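Local coordinates for effector protein Lem4 (lpg1101) (Legionella pneumophila subsp. pneumophila, PDB 6CGK) that acts as a membrane-associated protein tyrosine phosphatase of the haloacid dehalogenase superfamily, its HAD domain being the part described here, at residues Asn76-Val81 against Ala103-Glu108. The protein carries 1 engineered substitution. Residues are numbered along the deposited sequence; the frame is centred on the assembly and turned at random.
Sequences NFLQDV and ALLEFE
Leu-78 brings its CD1 methyl against CD2 of Leu-105, 4.0 Å away, the one apolar touch between two helices whose nearest CA atoms, those of the same leucines, stay 9.4 Å apart. The two side chains cross at about a right angle and meet through one methyl each. With CG anti to the carbonyl carbon (chi1 -64°), Leu-105 sends its CD2 branch across to Leu-78, although its CA-CB bond points neither toward the other helix nor away from it. In the Rossmann-like HAD fold, helices 72-82 and 98-107 flank the strand 89-93 in sequence, and this strand lies beside 19-23, whose end carries the engineered Asn-23 of the magnesium site; the Leu-78 side chain is about 13 Å from the bound ion. Further along, the extended chain of Gln-79 carries OE1 to 4.1 Å from the backbone O of Glu-108, an approach of two oxygens and not a bond. That amide oxygen takes a hydrogen bond from Lys-75 instead. OE2 of Glu-108, the first residue past its helix, is hydrogen-bonded to the hydroxyl of Tyr-61. His-112 also packs on Leu-105.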
loop_
_atom_site.group_PDB
_atom_site.type_symbol
_atom_site.label_atom_id
_atom_site.label_comp_id
_atom_site.label_asym_id
_atom_site.label_seq_id
_atom_site.Cartn_x
_atom_site.Cartn_y
_atom_site.Cartn_z
ATOM N N ASN A 76 -6.929 -0.142 10.488
ATOM C CA ASN A 76 -8.259 -0.745 10.401
ATOM C C ASN A 76 -8.657 -0.985 8.950
ATOM O O ASN A 76 -9.230 -2.029 8.620
ATOM C CB ASN A 76 -9.282 0.144 11.090
ATOM C CG ASN A 76 -9.128 0.149 12.583
ATOM O OD1 ASN A 76 -8.521 -0.753 13.167
ATOM N ND2 ASN A 76 -9.682 1.164 13.220
ATOM N N PHE A 77 -8.344 -0.033 8.066
ATOM C CA PHE A 77 -8.640 -0.203 6.644
ATOM C C PHE A 77 -7.938 -1.434 6.080
ATOM O O PHE A 77 -8.562 -2.271 5.418
ATOM C CB PHE A 77 -8.239 1.062 5.877
ATOM C CG PHE A 77 -8.439 0.976 4.384
ATOM C CD1 PHE A 77 -9.672 1.274 3.819
ATOM C CD2 PHE A 77 -7.401 0.618 3.549
ATOM C CE1 PHE A 77 -9.870 1.200 2.449
ATOM C CE2 PHE A 77 -7.579 0.547 2.168
ATOM C CZ PHE A 77 -8.825 0.839 1.615
ATOM N N LEU A 78 -6.633 -1.570 6.342
ATOM C CA LEU A 78 -5.906 -2.721 5.812
ATOM C C LEU A 78 -6.465 -4.021 6.362
ATOM O O LEU A 78 -6.599 -5.011 5.630
ATOM C CB LEU A 78 -4.421 -2.614 6.133
ATOM C CG LEU A 78 -3.707 -1.471 5.425
ATOM C CD1 LEU A 78 -2.346 -1.114 6.089
ATOM C CD2 LEU A 78 -3.568 -1.863 3.932
ATOM N N GLN A 79 -6.793 -4.038 7.653
ATOM C CA GLN A 79 -7.344 -5.247 8.234
ATOM C C GLN A 79 -8.709 -5.564 7.642
ATOM O O GLN A 79 -9.017 -6.733 7.388
ATOM C CB GLN A 79 -7.416 -5.098 9.747
ATOM C CG GLN A 79 -6.052 -5.113 10.391
ATOM C CD GLN A 79 -6.107 -5.088 11.893
ATOM O OE1 GLN A 79 -5.243 -5.659 12.553
ATOM N NE2 GLN A 79 -7.096 -4.396 12.449
ATOM N N ASP A 80 -9.537 -4.539 7.406
ATOM C CA ASP A 80 -10.856 -4.777 6.820
ATOM C C ASP A 80 -10.743 -5.252 5.379
ATOM O O ASP A 80 -11.470 -6.171 4.964
ATOM C CB ASP A 80 -11.716 -3.512 6.866
ATOM C CG ASP A 80 -12.220 -3.176 8.265
ATOM O OD1 ASP A 80 -12.274 -4.062 9.161
ATOM O OD2 ASP A 80 -12.577 -1.993 8.454
ATOM N N VAL A 81 -9.887 -4.604 4.581
ATOM C CA VAL A 81 -9.786 -4.966 3.166
ATOM C C VAL A 81 -9.122 -6.332 3.015
ATOM O O VAL A 81 -9.446 -7.080 2.092
ATOM C CB VAL A 81 -9.028 -3.872 2.375
ATOM C CG1 VAL A 81 -8.810 -4.313 0.917
ATOM C CG2 VAL A 81 -9.801 -2.567 2.393
ATOM N N ALA A 103 8.032 -4.700 8.488
ATOM C CA ALA A 103 8.168 -4.531 9.923
ATOM C C ALA A 103 7.000 -3.741 10.491
ATOM O O ALA A 103 6.438 -4.096 11.529
ATOM C CB ALA A 103 9.508 -3.820 10.237
ATOM N N LEU A 104 6.659 -2.614 9.867
ATOM C CA LEU A 104 5.587 -1.793 10.441
ATOM C C LEU A 104 4.249 -2.531 10.383
ATOM O O LEU A 104 3.477 -2.502 11.348
ATOM C CB LEU A 104 5.475 -0.451 9.702
ATOM C CG LEU A 104 6.329 0.618 10.427
ATOM C CD1 LEU A 104 7.782 0.198 10.516
ATOM C CD2 LEU A 104 6.202 1.968 9.738
ATOM N N LEU A 105 3.952 -3.187 9.264
ATOM C CA LEU A 105 2.754 -4.036 9.227
ATOM C C LEU A 105 2.765 -5.057 10.367
ATOM O O LEU A 105 1.751 -5.262 11.056
ATOM C CB LEU A 105 2.672 -4.723 7.874
ATOM C CG LEU A 105 2.480 -3.752 6.692
ATOM C CD1 LEU A 105 2.684 -4.463 5.335
ATOM C CD2 LEU A 105 1.104 -3.076 6.755
ATOM N N GLU A 106 3.894 -5.738 10.565
ATOM C CA GLU A 106 3.979 -6.727 11.643
ATOM C C GLU A 106 3.806 -6.106 13.026
ATOM O O GLU A 106 3.159 -6.692 13.901
ATOM C CB GLU A 106 5.300 -7.487 11.547
ATOM C CG GLU A 106 5.296 -8.436 10.352
ATOM C CD GLU A 106 6.668 -8.797 9.847
ATOM O OE1 GLU A 106 7.685 -8.320 10.429
ATOM O OE2 GLU A 106 6.717 -9.547 8.844
ATOM N N PHE A 107 4.427 -4.945 13.267
ATOM C CA PHE A 107 4.277 -4.258 14.540
ATOM C C PHE A 107 2.824 -3.969 14.858
ATOM O O PHE A 107 2.455 -3.875 16.028
ATOM C CB PHE A 107 5.034 -2.914 14.531
ATOM C CG PHE A 107 6.537 -3.012 14.365
ATOM C CD1 PHE A 107 7.250 -4.149 14.720
ATOM C CD2 PHE A 107 7.225 -1.930 13.835
ATOM C CE1 PHE A 107 8.663 -4.191 14.565
ATOM C CE2 PHE A 107 8.639 -1.947 13.697
ATOM C CZ PHE A 107 9.342 -3.088 14.036
ATOM N N GLU A 108 2.005 -3.738 13.828
ATOM C CA GLU A 108 0.596 -3.435 14.004
ATOM C C GLU A 108 -0.290 -4.670 13.869
ATOM O O GLU A 108 -1.522 -4.542 13.862
ATOM C CB GLU A 108 0.176 -2.375 12.980
ATOM C CG GLU A 108 1.010 -1.104 13.068
ATOM C CD GLU A 108 0.576 -0.213 14.198
ATOM O OE1 GLU A 108 -0.513 -0.483 14.731
ATOM O OE2 GLU A 108 1.308 0.745 14.570
#